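Local structure of sulfur carrier protein CysO (Mycobacterium tuberculosis, 3DWG) at residues 3-8 with 21-26. The protein probably serves, as its thiocarboxylated form, as the sulfur donor in the CysM-dependent pathway of cysteine biosynthesis. Numbering follows the deposited sequence.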
ATOM      1  N   VAL C   3      39.050  -4.234  -2.033  1.00 33.02           N
ATOM      2  CA  VAL C   3      37.617  -3.996  -2.107  1.00 31.08           C
ATOM      3  C   VAL C   3      37.085  -4.615  -3.366  1.00 29.35           C
ATOM      4  O   VAL C   3      37.819  -4.863  -4.319  1.00 30.57           O
ATOM      5  CB  VAL C   3      37.251  -2.479  -2.065  1.00 31.38           C
ATOM      6  CG1 VAL C   3      37.950  -1.804  -0.882  1.00 33.06           C
ATOM      7  CG2 VAL C   3      37.595  -1.792  -3.340  1.00 31.17           C
ATOM      8  N   THR C   4      35.780  -4.856  -3.363  1.00 27.90           N
ATOM      9  CA  THR C   4      35.131  -5.430  -4.520  1.00 25.56           C
ATOM     10  C   THR C   4      34.311  -4.328  -5.199  1.00 23.37           C
ATOM     11  O   THR C   4      33.478  -3.723  -4.535  1.00 23.95           O
ATOM     12  CB  THR C   4      34.194  -6.598  -4.130  1.00 26.69           C
ATOM     13  OG1 THR C   4      34.949  -7.599  -3.396  1.00 28.67           O
ATOM     14  CG2 THR C   4      33.634  -7.203  -5.389  1.00 27.62           C
ATOM     15  N   VAL C   5      34.557  -4.111  -6.484  1.00 21.62           N
ATOM     16  CA  VAL C   5      33.931  -3.026  -7.246  1.00 20.60           C
ATOM     17  C   VAL C   5      32.934  -3.569  -8.276  1.00 20.93           C
ATOM     18  O   VAL C   5      33.315  -4.382  -9.140  1.00 20.77           O
ATOM     19  CB  VAL C   5      34.962  -2.139  -8.038  1.00 20.91           C
ATOM     20  CG1 VAL C   5      34.220  -0.934  -8.699  1.00 19.46           C
ATOM     21  CG2 VAL C   5      36.100  -1.631  -7.099  1.00 22.56           C
ATOM     22  N   SER C   6      31.678  -3.128  -8.199  1.00 19.84           N
ATOM     23  CA  SER C   6      30.671  -3.566  -9.169  1.00 18.79           C
ATOM     24  C   SER C   6      30.693  -2.601 -10.335  1.00 19.08           C
ATOM     25  O   SER C   6      30.486  -1.355 -10.177  1.00 19.24           O
ATOM     26  CB  SER C   6      29.282  -3.633  -8.508  1.00 19.62           C
ATOM     27  OG  SER C   6      28.213  -3.592  -9.439  1.00 21.70           O
ATOM     28  N   ILE C   7      30.859  -3.172 -11.533  1.00 18.78           N
ATOM     29  CA  ILE C   7      30.996  -2.415 -12.724  1.00 19.08           C
ATOM     30  C   ILE C   7      29.703  -2.512 -13.559  1.00 19.83           C
ATOM     31  O   ILE C   7      29.302  -3.617 -13.949  1.00 20.75           O
ATOM     32  CB  ILE C   7      32.203  -2.958 -13.581  1.00 19.56           C
ATOM     33  CG1 ILE C   7      33.482  -3.079 -12.719  1.00 19.23           C
ATOM     34  CG2 ILE C   7      32.311  -2.156 -14.827  1.00 20.03           C
ATOM     35  CD1 ILE C   7      34.091  -1.730 -12.320  1.00 19.99           C
ATOM     36  N   PRO C   8      29.073  -1.369 -13.839  1.00 19.70           N
ATOM     37  CA  PRO C   8      27.831  -1.402 -14.602  1.00 20.39           C
ATOM     38  C   PRO C   8      28.115  -1.789 -16.037  1.00 21.68           C
ATOM     39  O   PRO C   8      29.242  -1.681 -16.537  1.00 21.73           O
ATOM     40  CB  PRO C   8      27.298   0.040 -14.501  1.00 21.16           C
ATOM     41  CG  PRO C   8      28.610   0.875 -14.386  1.00 19.48           C
ATOM     42  CD  PRO C   8      29.478   0.020 -13.494  1.00 19.44           C
ATOM     43  N   VAL C  21      35.235  -6.538 -10.031  1.00 26.34           N
ATOM     44  CA  VAL C  21      36.681  -6.580 -10.045  1.00 25.92           C
ATOM     45  C   VAL C  21      37.220  -6.176  -8.718  1.00 26.51           C
ATOM     46  O   VAL C  21      36.568  -5.519  -8.008  1.00 24.81           O
ATOM     47  CB  VAL C  21      37.262  -5.700 -11.139  1.00 25.71           C
ATOM     48  CG1 VAL C  21      36.769  -6.128 -12.465  1.00 26.55           C
ATOM     49  CG2 VAL C  21      36.948  -4.241 -10.891  1.00 23.61           C
ATOM     50  N   SER C  22      38.413  -6.633  -8.378  1.00 26.90           N
ATOM     51  CA  SER C  22      39.063  -6.217  -7.150  1.00 27.94           C
ATOM     52  C   SER C  22      39.813  -4.935  -7.383  1.00 26.37           C
ATOM     53  O   SER C  22      40.323  -4.695  -8.469  1.00 26.81           O
ATOM     54  CB  SER C  22      40.114  -7.243  -6.693  1.00 29.17           C
ATOM     55  OG  SER C  22      39.511  -8.481  -6.478  1.00 34.52           O
ATOM     56  N   ALA C  23      39.952  -4.181  -6.311  1.00 25.32           N
ATOM     57  CA  ALA C  23      40.724  -2.951  -6.343  1.00 26.25           C
ATOM     58  C   ALA C  23      41.275  -2.757  -4.959  1.00 26.51           C
ATOM     59  O   ALA C  23      40.852  -3.410  -4.015  1.00 26.84           O
ATOM     60  CB  ALA C  23      39.849  -1.760  -6.773  1.00 25.45           C
ATOM     61  N   SER C  24      42.286  -1.908  -4.856  1.00 27.61           N
ATOM     62  CA  SER C  24      42.809  -1.552  -3.539  1.00 29.13           C
ATOM     63  C   SER C  24      42.894  -0.038  -3.405  1.00 27.24           C
ATOM     64  O   SER C  24      43.123   0.703  -4.382  1.00 29.44           O
ATOM     65  CB  SER C  24      44.180  -2.184  -3.291  1.00 29.67           C
ATOM     66  OG  SER C  24      45.069  -1.747  -4.290  1.00 37.11           O
ATOM     67  N   GLY C  25      42.710   0.427  -2.182  1.00 27.44           N
ATOM     68  CA  GLY C  25      42.901   1.829  -1.906  1.00 26.71           C
ATOM     69  C   GLY C  25      42.155   2.232  -0.666  1.00 26.24           C
ATOM     70  O   GLY C  25      41.142   1.612  -0.312  1.00 26.24           O
ATOM     71  N   ASP C  26      42.657   3.254   0.011  1.00 24.69           N
ATOM     72  CA  ASP C  26      42.049   3.594   1.280  1.00 23.99           C
ATOM     73  C   ASP C  26      41.066   4.743   1.206  1.00 21.93           C
ATOM     74  O   ASP C  26      40.515   5.165   2.255  1.00 22.62           O
ATOM     75  CB  ASP C  26      43.114   3.853   2.376  1.00 25.27           C
ATOM     76  CG  ASP C  26      44.036   4.959   2.045  1.00 28.46           C
ATOM     77  OD1 ASP C  26      43.846   5.683   1.049  1.00 27.87           O
ATOM     78  OD2 ASP C  26      44.974   5.145   2.849  1.00 36.98           O
TER
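Val-3 with Ala-23 and Val-5 with Val-21 each exchange a pair of backbone hydrogen bonds, as hydrogen-bonded pairs of an antiparallel ladder do, while the axes of strands 3-6 and 21-23 come within 4.7 Å, their N-to-C directions 133° apart. The bond from Val-5 N to Val-21 O, 2.9 Å long, is close to straight and enters nearly head-on to the carbonyl; that from Val-3 N to Ala-23 O measures 2.8 Å, with the donor tilted 21° from the carbonyl plane. Between these pairs lies the non-hydrogen-bonded pair Thr-4 with Ser-22, where Ser-22 CA makes a CA-H...O contact of 3.4 Å to Val-3 O. Within the ubiquitin-like fold of the ThiS family, this is the N-terminal beta hairpin: strand 20-23 is an outermost strand of the sheet within the chain, and strand 3-6 pairs on its other side with parallel strand 83-88. The face bearing Val-3, Val-5, Val-21 and Ala-23 is buried, with Val-31 and Leu-35 of helix 28-38 packing on it, whereas Thr-4 and Ser-22 occupy the exposed face. On the buried side, Ala-23 CB faces two valine methyls of the neighbouring strand, Val-5 CG2 at 3.8 Å and Val-3 CG2 at 4.1 Å. With Val-21 CG1 anti to the carbonyl carbon (chi1 -59°), CG2 falls between the backbone N and that carbon, from where it reaches Val-5 CB at 4.1 Å. Past the end of strand 3-6, Ile-7 still contributes: its side chain crosses that of Val-21 at about a right angle, bringing CD1 to 4.1 Å from Val-21 CG2.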